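Local coordinates for catalase (Bacillus pumilus, PDB 4QON), which probably breaks hydrogen peroxide down into water and molecular oxygen, using haem as its cofactor, at residues F95-H100 with A189-M194; S104-R109 with H242-L247; L132-I137 with L178-S183. One frame throughout, in Å; residues are numbered along the deposited sequence.

Interaction 1: F95-H100 with A189-M194. With CAQ (catechol), chain G.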
loop_
_atom_site.group_PDB
_atom_site.type_symbol
_atom_site.label_atom_id
_atom_site.label_comp_id
_atom_site.label_asym_id
_atom_site.label_seq_id
_atom_site.Cartn_x
_atom_site.Cartn_y
_atom_site.Cartn_z
ATOM N N PHE A 95 -7.304 19.203 -17.039
ATOM C CA PHE A 95 -8.446 19.945 -16.715
ATOM C C PHE A 95 -9.392 19.057 -15.963
ATOM O O PHE A 95 -9.370 17.812 -16.170
ATOM C CB PHE A 95 -9.196 20.437 -18.004
ATOM C CG PHE A 95 -8.370 21.355 -18.912
ATOM C CD1 PHE A 95 -8.109 22.684 -18.590
ATOM C CD2 PHE A 95 -7.944 20.892 -20.176
ATOM C CE1 PHE A 95 -7.378 23.489 -19.450
ATOM C CE2 PHE A 95 -7.188 21.698 -21.010
ATOM C CZ PHE A 95 -6.915 22.988 -20.654
ATOM N N SER A 96 -10.212 19.622 -15.078
ATOM C CA SER A 96 -11.050 18.786 -14.206
ATOM C C SER A 96 -12.273 19.499 -13.633
ATOM O O SER A 96 -12.309 20.756 -13.597
ATOM C CB SER A 96 -10.146 18.291 -13.091
ATOM O OG SER A 96 -9.496 19.353 -12.394
ATOM N N THR A 97 -13.234 18.712 -13.107
ATOM C CA THR A 97 -14.182 19.215 -12.134
ATOM C C THR A 97 -13.584 19.136 -10.742
ATOM O O THR A 97 -12.366 18.876 -10.613
ATOM C CB THR A 97 -15.551 18.512 -12.283
ATOM O OG1 THR A 97 -15.454 17.145 -11.975
ATOM C CG2 THR A 97 -16.087 18.627 -13.755
ATOM N N VAL A 98 -14.383 19.270 -9.698
ATOM C CA VAL A 98 -13.810 19.237 -8.344
ATOM C C VAL A 98 -14.344 18.170 -7.385
ATOM O O VAL A 98 -13.556 17.416 -6.799
ATOM C CB VAL A 98 -13.959 20.594 -7.680
ATOM C CG1 VAL A 98 -13.365 20.530 -6.281
ATOM C CG2 VAL A 98 -13.254 21.646 -8.504
ATOM N N ILE A 99 -15.647 18.165 -7.119
ATOM C CA ILE A 99 -16.183 17.531 -5.963
ATOM C C ILE A 99 -16.584 16.055 -6.170
ATOM O O ILE A 99 -16.250 15.217 -5.339
ATOM C CB ILE A 99 -17.370 18.285 -5.420
ATOM C CG1 ILE A 99 -16.883 19.614 -4.800
ATOM C CG2 ILE A 99 -18.138 17.460 -4.417
ATOM C CD1 ILE A 99 -15.981 19.494 -3.561
ATOM N N HIS A 100 -17.232 15.738 -7.280
ATOM C CA HIS A 100 -17.693 14.338 -7.461
ATOM C C HIS A 100 -16.615 13.404 -7.970
ATOM O O HIS A 100 -15.532 13.860 -8.431
ATOM C CB HIS A 100 -18.948 14.308 -8.271
ATOM C CG HIS A 100 -20.087 14.953 -7.558
ATOM N ND1 HIS A 100 -20.955 14.257 -6.735
ATOM C CD2 HIS A 100 -20.442 16.253 -7.471
ATOM C CE1 HIS A 100 -21.852 15.085 -6.245
ATOM N NE2 HIS A 100 -21.548 16.308 -6.657
ATOM N N ALA A 189 -18.902 25.580 -20.633
ATOM C CA ALA A 189 -19.440 24.776 -21.708
ATOM C C ALA A 189 -18.583 23.594 -22.037
ATOM O O ALA A 189 -19.071 22.523 -22.441
ATOM C CB ALA A 189 -19.555 25.608 -22.973
ATOM N N ASN A 190 -17.284 23.814 -21.964
ATOM C CA ASN A 190 -16.343 22.729 -22.006
ATOM C C ASN A 190 -14.974 23.242 -21.422
ATOM O O ASN A 190 -14.874 24.391 -20.935
ATOM C CB ASN A 190 -16.284 22.242 -23.458
ATOM C CG ASN A 190 -16.002 23.348 -24.420
ATOM O OD1 ASN A 190 -14.966 24.009 -24.318
ATOM N ND2 ASN A 190 -16.939 23.599 -25.342
ATOM N N TYR A 191 -13.911 22.468 -21.569
ATOM C CA TYR A 191 -12.622 22.885 -21.095
ATOM C C TYR A 191 -11.886 23.907 -21.973
ATOM O O TYR A 191 -10.939 24.555 -21.498
ATOM C CB TYR A 191 -11.735 21.624 -20.900
ATOM C CG TYR A 191 -12.224 20.631 -19.869
ATOM C CD1 TYR A 191 -12.560 21.014 -18.571
ATOM C CD2 TYR A 191 -12.298 19.260 -20.166
ATOM C CE1 TYR A 191 -12.946 20.061 -17.587
ATOM C CE2 TYR A 191 -12.669 18.302 -19.184
ATOM C CZ TYR A 191 -13.025 18.694 -17.914
ATOM O OH TYR A 191 -13.422 17.747 -16.966
ATOM N N ALA A 192 -12.255 23.998 -23.261
ATOM C CA ALA A 192 -11.534 24.821 -24.224
ATOM C C ALA A 192 -12.053 26.255 -24.133
ATOM O O ALA A 192 -11.277 27.195 -24.194
ATOM C CB ALA A 192 -11.717 24.278 -25.623
ATOM N N GLU A 193 -13.338 26.404 -23.873
ATOM C CA GLU A 193 -13.981 27.730 -23.904
ATOM C C GLU A 193 -14.114 28.267 -22.488
ATOM O O GLU A 193 -15.198 28.503 -21.991
ATOM C CB GLU A 193 -15.338 27.635 -24.631
ATOM C CG GLU A 193 -15.229 27.325 -26.124
ATOM C CD GLU A 193 -16.594 27.175 -26.806
ATOM O OE1 GLU A 193 -17.007 26.049 -27.128
ATOM O OE2 GLU A 193 -17.262 28.189 -27.052
ATOM N N MET A 194 -12.959 28.436 -21.857
ATOM C CA MET A 194 -12.847 28.499 -20.425
ATOM C C MET A 194 -11.691 29.371 -20.031
ATOM O O MET A 194 -10.593 29.235 -20.565
ATOM C CB MET A 194 -12.679 27.055 -19.879
ATOM C CG MET A 194 -12.778 26.932 -18.378
ATOM S SD MET A 194 -12.628 25.200 -17.758
ATOM C CE MET A 194 -10.887 24.869 -18.008
HETATM C C1 CAQ G . -12.813 22.690 -3.502
HETATM C C2 CAQ G . -11.578 22.093 -3.562
HETATM C C3 CAQ G . -10.718 22.389 -4.596
HETATM O O3 CAQ G . -9.470 21.854 -4.703
HETATM C C4 CAQ G . -11.159 23.361 -5.628
HETATM O O4 CAQ G . -10.276 23.645 -6.584
HETATM C C5 CAQ G . -12.396 23.980 -5.543
HETATM C C6 CAQ G . -13.213 23.615 -4.479
#

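Interaction 2: S104-R109 with H242-L247. With CAQ (catechol), chain H.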
loop_
_atom_site.group_PDB
_atom_site.type_symbol
_atom_site.label_atom_id
_atom_site.label_comp_id
_atom_site.label_asym_id
_atom_site.label_seq_id
_atom_site.Cartn_x
_atom_site.Cartn_y
_atom_site.Cartn_z
ATOM N N SER A 104 -18.132 10.867 -12.774
ATOM C CA SER A 104 -19.244 11.822 -12.582
ATOM C C SER A 104 -19.419 12.750 -13.772
ATOM O O SER A 104 -18.499 12.959 -14.566
ATOM C CB SER A 104 -19.051 12.601 -11.272
ATOM O OG SER A 104 -17.910 13.450 -11.329
ATOM N N PRO A 105 -20.624 13.325 -13.936
ATOM C CA PRO A 105 -20.844 14.172 -15.124
ATOM C C PRO A 105 -20.015 15.478 -15.181
ATOM O O PRO A 105 -19.725 16.065 -14.142
ATOM C CB PRO A 105 -22.355 14.474 -15.040
ATOM C CG PRO A 105 -22.907 13.370 -14.223
ATOM C CD PRO A 105 -21.871 13.148 -13.165
ATOM N N GLU A 106 -19.661 15.949 -16.392
ATOM C CA GLU A 106 -18.952 17.212 -16.551
ATOM C C GLU A 106 -19.911 18.414 -16.774
ATOM O O GLU A 106 -19.494 19.528 -17.131
ATOM C CB GLU A 106 -17.893 17.096 -17.656
ATOM C CG GLU A 106 -16.781 16.140 -17.326
ATOM C CD GLU A 106 -15.895 15.788 -18.502
ATOM O OE1 GLU A 106 -16.418 15.512 -19.593
ATOM O OE2 GLU A 106 -14.649 15.697 -18.316
ATOM N N THR A 107 -21.186 18.175 -16.488
ATOM C CA THR A 107 -22.246 19.185 -16.563
ATOM C C THR A 107 -22.688 19.727 -15.199
ATOM O O THR A 107 -23.630 20.520 -15.119
ATOM C CB THR A 107 -23.484 18.541 -17.251
ATOM O OG1 THR A 107 -23.644 17.206 -16.769
ATOM C CG2 THR A 107 -23.301 18.491 -18.738
ATOM N N LEU A 108 -21.993 19.335 -14.124
ATOM C CA LEU A 108 -22.332 19.805 -12.793
ATOM C C LEU A 108 -21.710 21.174 -12.504
ATOM O O LEU A 108 -20.667 21.515 -13.069
ATOM C CB LEU A 108 -21.819 18.839 -11.729
ATOM C CG LEU A 108 -22.190 17.352 -11.891
ATOM C CD1 LEU A 108 -21.750 16.549 -10.684
ATOM C CD2 LEU A 108 -23.702 17.238 -12.086
ATOM N N ARG A 109 -22.273 21.926 -11.560
ATOM C CA ARG A 109 -21.675 23.211 -11.104
ATOM C C ARG A 109 -20.450 22.949 -10.222
ATOM O O ARG A 109 -20.447 22.037 -9.402
ATOM C CB ARG A 109 -22.709 24.066 -10.327
ATOM C CG ARG A 109 -22.194 25.415 -9.821
ATOM C CD ARG A 109 -23.281 26.313 -9.221
ATOM N NE ARG A 109 -24.455 26.369 -10.095
ATOM C CZ ARG A 109 -24.563 27.112 -11.192
ATOM N NH1 ARG A 109 -23.603 27.953 -11.550
ATOM N NH2 ARG A 109 -25.648 27.019 -11.949
ATOM N N HIS A 242 -19.000 15.002 -21.668
ATOM C CA HIS A 242 -18.988 15.820 -22.873
ATOM C C HIS A 242 -17.714 16.684 -23.018
ATOM O O HIS A 242 -17.250 16.974 -24.143
ATOM C CB HIS A 242 -20.233 16.683 -22.926
ATOM C CG HIS A 242 -20.112 17.966 -22.158
ATOM N ND1 HIS A 242 -20.238 18.025 -20.798
ATOM C CD2 HIS A 242 -19.859 19.229 -22.565
ATOM C CE1 HIS A 242 -20.100 19.279 -20.401
ATOM N NE2 HIS A 242 -19.858 20.028 -21.450
ATOM N N ALA A 243 -17.149 17.134 -21.897
ATOM C CA ALA A 243 -16.009 18.024 -21.983
ATOM C C ALA A 243 -14.733 17.223 -22.288
ATOM O O ALA A 243 -13.871 17.729 -23.005
ATOM C CB ALA A 243 -15.828 18.819 -20.691
ATOM N N THR A 244 -14.578 16.038 -21.672
ATOM C CA THR A 244 -13.496 15.125 -22.008
ATOM C C THR A 244 -13.537 14.802 -23.535
ATOM O O THR A 244 -12.520 14.803 -24.251
ATOM C CB THR A 244 -13.587 13.816 -21.151
ATOM O OG1 THR A 244 -13.154 14.075 -19.805
ATOM C CG2 THR A 244 -12.698 12.728 -21.715
ATOM N N ARG A 245 -14.728 14.512 -24.008
ATOM C CA ARG A 245 -14.937 14.160 -25.400
ATOM C C ARG A 245 -14.528 15.323 -26.326
ATOM O O ARG A 245 -13.758 15.137 -27.274
ATOM C CB ARG A 245 -16.383 13.727 -25.614
ATOM C CG ARG A 245 -16.654 13.173 -27.005
ATOM C CD ARG A 245 -18.143 13.105 -27.284
ATOM N NE ARG A 245 -18.890 12.282 -26.315
ATOM C CZ ARG A 245 -19.041 10.964 -26.373
ATOM N NH1 ARG A 245 -18.463 10.234 -27.318
ATOM N NH2 ARG A 245 -19.806 10.361 -25.501
ATOM N N ASP A 246 -14.968 16.513 -25.975
ATOM C CA ASP A 246 -14.709 17.705 -26.755
ATOM C C ASP A 246 -13.218 18.004 -26.848
ATOM O O ASP A 246 -12.747 18.288 -27.914
ATOM C CB ASP A 246 -15.432 18.874 -26.144
ATOM C CG ASP A 246 -15.034 20.202 -26.766
ATOM O OD1 ASP A 246 -15.667 20.605 -27.768
ATOM O OD2 ASP A 246 -14.100 20.818 -26.229
ATOM N N LEU A 247 -12.478 17.937 -25.722
ATOM C CA LEU A 247 -11.033 18.159 -25.747
ATOM C C LEU A 247 -10.295 17.180 -26.656
ATOM O O LEU A 247 -9.492 17.590 -27.477
ATOM C CB LEU A 247 -10.452 18.068 -24.331
ATOM C CG LEU A 247 -8.947 18.305 -24.221
ATOM C CD1 LEU A 247 -8.558 19.667 -24.738
ATOM C CD2 LEU A 247 -8.520 18.155 -22.775
HETATM C C1 CAQ H . -21.651 24.915 -4.496
HETATM C C2 CAQ H . -21.514 23.928 -5.453
HETATM C C3 CAQ H . -20.238 23.506 -5.812
HETATM O O3 CAQ H . -20.017 22.534 -6.707
HETATM C C4 CAQ H . -19.047 24.096 -5.195
HETATM O O4 CAQ H . -17.826 23.622 -5.611
HETATM C C5 CAQ H . -19.224 25.096 -4.237
HETATM C C6 CAQ H . -20.523 25.500 -3.893
#

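Interaction 3: L132-I137 with L178-S183. With CAQ (catechol), chain G; CAQ (catechol), chain H.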
loop_
_atom_site.group_PDB
_atom_site.type_symbol
_atom_site.label_atom_id
_atom_site.label_comp_id
_atom_site.label_asym_id
_atom_site.label_seq_id
_atom_site.Cartn_x
_atom_site.Cartn_y
_atom_site.Cartn_z
ATOM N N LEU A 132 -11.852 29.898 -12.264
ATOM C CA LEU A 132 -12.172 31.116 -11.468
ATOM C C LEU A 132 -10.950 31.620 -10.667
ATOM O O LEU A 132 -10.080 30.837 -10.255
ATOM C CB LEU A 132 -13.335 30.854 -10.489
ATOM C CG LEU A 132 -14.550 30.076 -11.020
ATOM C CD1 LEU A 132 -15.557 29.791 -9.921
ATOM C CD2 LEU A 132 -15.218 30.818 -12.149
ATOM N N PRO A 133 -10.860 32.937 -10.442
ATOM C CA PRO A 133 -9.589 33.553 -10.030
ATOM C C PRO A 133 -9.421 33.749 -8.542
ATOM O O PRO A 133 -8.385 34.281 -8.124
ATOM C CB PRO A 133 -9.644 34.942 -10.755
ATOM C CG PRO A 133 -11.084 35.241 -10.746
ATOM C CD PRO A 133 -11.770 33.939 -11.038
ATOM N N ILE A 134 -10.415 33.357 -7.752
ATOM C CA ILE A 134 -10.362 33.463 -6.287
ATOM C C ILE A 134 -10.785 32.157 -5.648
ATOM O O ILE A 134 -11.103 31.208 -6.343
ATOM C CB ILE A 134 -11.243 34.581 -5.766
ATOM C CG1 ILE A 134 -12.679 34.431 -6.300
ATOM C CG2 ILE A 134 -10.697 35.942 -6.154
ATOM C CD1 ILE A 134 -13.613 35.248 -5.477
ATOM N N PHE A 135 -10.767 32.099 -4.327
ATOM C CA PHE A 135 -11.196 30.901 -3.618
ATOM C C PHE A 135 -12.190 31.223 -2.484
ATOM O O PHE A 135 -12.380 32.377 -2.122
ATOM C CB PHE A 135 -9.978 30.129 -3.059
ATOM C CG PHE A 135 -10.145 28.618 -3.080
ATOM C CD1 PHE A 135 -10.344 27.968 -4.255
ATOM C CD2 PHE A 135 -10.101 27.860 -1.902
ATOM C CE1 PHE A 135 -10.528 26.588 -4.287
ATOM C CE2 PHE A 135 -10.274 26.490 -1.925
ATOM C CZ PHE A 135 -10.474 25.852 -3.124
ATOM N N PHE A 136 -12.778 30.165 -1.937
ATOM C CA PHE A 136 -13.802 30.208 -0.894
ATOM C C PHE A 136 -13.207 30.550 0.478
ATOM O O PHE A 136 -13.898 31.086 1.337
ATOM C CB PHE A 136 -14.426 28.841 -0.707
ATOM C CG PHE A 136 -15.021 28.248 -1.954
ATOM C CD1 PHE A 136 -14.269 27.394 -2.765
ATOM C CD2 PHE A 136 -16.377 28.434 -2.232
ATOM C CE1 PHE A 136 -14.825 26.828 -3.891
ATOM C CE2 PHE A 136 -16.950 27.847 -3.329
ATOM C CZ PHE A 136 -16.168 27.046 -4.173
ATOM N N ILE A 137 -11.946 30.168 0.683
ATOM C CA ILE A 137 -11.285 30.238 2.002
ATOM C C ILE A 137 -9.887 30.841 1.824
ATOM O O ILE A 137 -9.425 30.964 0.694
ATOM C CB ILE A 137 -11.229 28.867 2.726
ATOM C CG1 ILE A 137 -10.634 27.759 1.833
ATOM C CG2 ILE A 137 -12.629 28.443 3.188
ATOM C CD1 ILE A 137 -10.292 26.495 2.594
ATOM N N LEU A 178 -18.553 32.671 -4.102
ATOM C CA LEU A 178 -19.923 32.223 -4.409
ATOM C C LEU A 178 -20.611 33.130 -5.461
ATOM O O LEU A 178 -21.405 32.673 -6.270
ATOM C CB LEU A 178 -20.754 32.098 -3.129
ATOM C CG LEU A 178 -20.224 31.029 -2.152
ATOM C CD1 LEU A 178 -20.771 31.207 -0.768
ATOM C CD2 LEU A 178 -20.624 29.635 -2.614
ATOM N N THR A 179 -20.286 34.418 -5.411
ATOM C CA THR A 179 -20.770 35.374 -6.384
ATOM C C THR A 179 -20.277 35.098 -7.821
ATOM O O THR A 179 -20.951 35.488 -8.779
ATOM C CB THR A 179 -20.445 36.812 -5.900
ATOM O OG1 THR A 179 -20.963 36.984 -4.574
ATOM C CG2 THR A 179 -21.074 37.857 -6.791
ATOM N N TRP A 180 -19.082 34.498 -7.976
ATOM C CA TRP A 180 -18.648 34.027 -9.297
ATOM C C TRP A 180 -19.223 32.683 -9.646
ATOM O O TRP A 180 -19.639 32.469 -10.787
ATOM C CB TRP A 180 -17.137 33.898 -9.380
ATOM C CG TRP A 180 -16.356 35.118 -9.406
ATOM C CD1 TRP A 180 -16.161 35.964 -8.376
ATOM C CD2 TRP A 180 -15.511 35.565 -10.468
ATOM N NE1 TRP A 180 -15.296 36.947 -8.740
ATOM C CE2 TRP A 180 -14.909 36.744 -10.038
ATOM C CE3 TRP A 180 -15.292 35.143 -11.782
ATOM C CZ2 TRP A 180 -14.064 37.502 -10.862
ATOM C CZ3 TRP A 180 -14.466 35.903 -12.601
ATOM C CH2 TRP A 180 -13.853 37.053 -12.132
ATOM N N LEU A 181 -19.179 31.749 -8.696
ATOM C CA LEU A 181 -19.543 30.352 -8.950
ATOM C C LEU A 181 -21.040 30.204 -9.257
ATOM O O LEU A 181 -21.443 29.288 -9.977
ATOM C CB LEU A 181 -19.190 29.484 -7.753
ATOM C CG LEU A 181 -19.445 27.966 -7.847
ATOM C CD1 LEU A 181 -18.563 27.349 -8.904
ATOM C CD2 LEU A 181 -19.176 27.384 -6.482
ATOM N N PHE A 182 -21.872 31.104 -8.748
ATOM C CA PHE A 182 -23.306 31.007 -9.082
ATOM C C PHE A 182 -23.770 31.892 -10.219
ATOM O O PHE A 182 -24.969 31.885 -10.532
ATOM C CB PHE A 182 -24.173 31.116 -7.815
ATOM C CG PHE A 182 -24.161 29.842 -6.981
ATOM C CD1 PHE A 182 -23.224 29.661 -5.976
ATOM C CD2 PHE A 182 -25.100 28.858 -7.202
ATOM C CE1 PHE A 182 -23.237 28.523 -5.215
ATOM C CE2 PHE A 182 -25.113 27.714 -6.457
ATOM C CZ PHE A 182 -24.175 27.533 -5.460
ATOM N N SER A 183 -22.851 32.575 -10.896
ATOM C CA SER A 183 -23.080 32.956 -12.324
ATOM C C SER A 183 -23.115 31.719 -13.199
ATOM O O SER A 183 -22.888 30.609 -12.732
ATOM C CB SER A 183 -22.028 33.965 -12.816
ATOM O OG SER A 183 -20.754 33.353 -13.085
HETATM C C1 CAQ G . -12.813 22.690 -3.502
HETATM C C2 CAQ G . -11.578 22.093 -3.562
HETATM C C3 CAQ G . -10.718 22.389 -4.596
HETATM O O3 CAQ G . -9.470 21.854 -4.703
HETATM C C4 CAQ G . -11.159 23.361 -5.628
HETATM O O4 CAQ G . -10.276 23.645 -6.584
HETATM C C5 CAQ G . -12.396 23.980 -5.543
HETATM C C6 CAQ G . -13.213 23.615 -4.479
HETATM C C1 CAQ H . -21.651 24.915 -4.496
HETATM C C2 CAQ H . -21.514 23.928 -5.453
HETATM C C3 CAQ H . -20.238 23.506 -5.812
HETATM O O3 CAQ H . -20.017 22.534 -6.707
HETATM C C4 CAQ H . -19.047 24.096 -5.195
HETATM O O4 CAQ H . -17.826 23.622 -5.611
HETATM C C5 CAQ H . -19.224 25.096 -4.237
HETATM C C6 CAQ H . -20.523 25.500 -3.893
#

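Interaction 1: F95-H100 with A189-M194
At the end of strand 88-96 of the catalase beta-barrel, beside the haem pocket, Phe95 and Tyr191 illustrate how two aromatic residues can pack closely without stacking. Their planes are almost parallel, at 16°, yet the rings have slid past each other until their centroids stand 5.7 Å apart. Each beta-methylene takes the place that a stacked ring would fill. Phe95 CB sits over the Tyr191 face, 3.6 Å from the ring centroid and 19° off the normal, while Tyr191 CB returns a looser CH-pi contact, 4.3 Å from the centroid of the Phe95 ring. Both side chains set CG anti to the carbonyl carbon, beside the backbone N (chi1 -61° for Phe95, much the same for Tyr191), which turns each ring alongside the other residue's methylene. Met194 adds its methyl obliquely: its chain runs extended to SD, then bends to bring CE to 3.6 Å from Phe95 CD1. Behind Tyr191, an Asx turn shapes the loop, with Asn190 OD1 accepting from the backbone N of both Ala192 and Glu193 at 2.9 Å. Asn190 ND2 in turn gives a hydrogen bond to Glu193 OE1. The hydroxyl of Tyr191 is held by Glu106, and Ser96 OG by His57, probably the distal histidine of the haem site as in other haem catalases. Further along the strand's exit, Val98 CG1 lies 3.6 Å from C1 of the chain G catechol. Across the contact itself no hydrogen bond forms, and the buried Tyr191 O has no polar partner; cohesion therefore rests on dispersion and CH-pi attraction.

Interaction 2: S104-R109 with H242-L247
Glu106 reaches across to Ala243 and Thr244 and shows how a carboxylate from a distant loop can serve the first turn of a helix. The helix is 242-252, and the loop links strands 88-96 and 113-120 of the catalase barrel. Both oxygens are used. Glu106 OE1 takes the backbone N-H of Thr244 in a nearly straight bond of 2.8 Å (173°), approached on the syn side but 28° out of the carboxylate plane. A weak, bent bond from Ala243 N reaches the same oxygen at 2.9 Å. The other oxygen, Glu106 OE2, accepts the hydroxyl of Thr244 OG1 at 2.7 Å, again from the syn side. One residue thus offers its amide to one oxygen and its hydroxyl to the other, which fixes the rotation of the group; the helix N-terminus would be expected to favour its negative charge. Tyr191 gives OE2 a second partner.

Next to the carboxylate, Ala243 CB packs 3.5 Å from Glu106 OE1. His242 swings its ring to a position between its own backbone N and carbonyl carbon (chi1 85°), placing CE1 3.3 Å from Glu106 O, which lies at the ring edge. Thr107 CG2 meets that same CE1 obliquely at 3.7 Å. Farther out, Ala189 O holds His242 NE2 and Gln236 holds Thr107 OG1, while Phe240 of a second subunit packs on Pro105 and Leu108. At the far end of the loop, Arg109 O stands 2.8 Å from O3 of the chain H catechol.

Interaction 3: L132-I137 with L178-S183
Trp180, Leu132 and Phe136 carry most of this contact, in which an indole is met by three consecutive side chains, Pro133 over one face and Leu132 and Ile134 obliquely. Pro133 CD is 3.8 Å from the centroid of the six-membered ring of Trp180 and 15° off the normal, a clear CH-pi contact. At the pyrrole end Ile134 CD1 approaches Trp180 CD1 at 3.9 Å. Leu132 straddles two partners with its forked end, CD2 coming to within 4.3 Å of Trp180 CE3 and CD1 to 4.0 Å from Leu181 CD1. Trp180 also has a cation-pi partner in Lys428.

The surfaces joined are the loop after barrel strand 123-130 and the C-terminal turn of helix 175-181, whose exit is marked by Ser183 returning both its N and OG to Trp180 O. With both catechols alongside, the setting is consistent with the main channel that leads to the haem in this family.

Phe136 lies beside both catechols. Its ring meets the leucines edge-on, CZ being 3.8 Å from Leu181 CD2 and CE2 being 4.1 Å from Leu178 CD2. With CG anti to the backbone N (chi1 -178°), Leu181 extends its branches toward the loop, and CD2 meets the ring edge. The ring bridges the two ligands: Phe136 CE1 lies 3.6 Å from C6 of the chain G catechol, and Phe136 CZ lies 3.6 Å from C5 of the chain H catechol.

The three contacts form a chain of neighbours in the catalase domain. Interactions 1 and 2 are close, their centres about 7 Å apart; their segments alternate along the sequence, and interaction 1 uses the end of strand 88-96 and interaction 2 the loop that follows it. Interaction 3, which joins the loop after strand 123-130 to the end of helix 175-181 and the residues just after it, falls in sequence within the span of each of the others. Its centre is about 14 Å from that of interaction 1 and 20 Å from that of interaction 2, yet Arg109 NH1 reaches Leu181 O. Segments of interactions 1 and 3 touch one catechol, those of 2 and 3 the other, consistent with a channel leading to the haem.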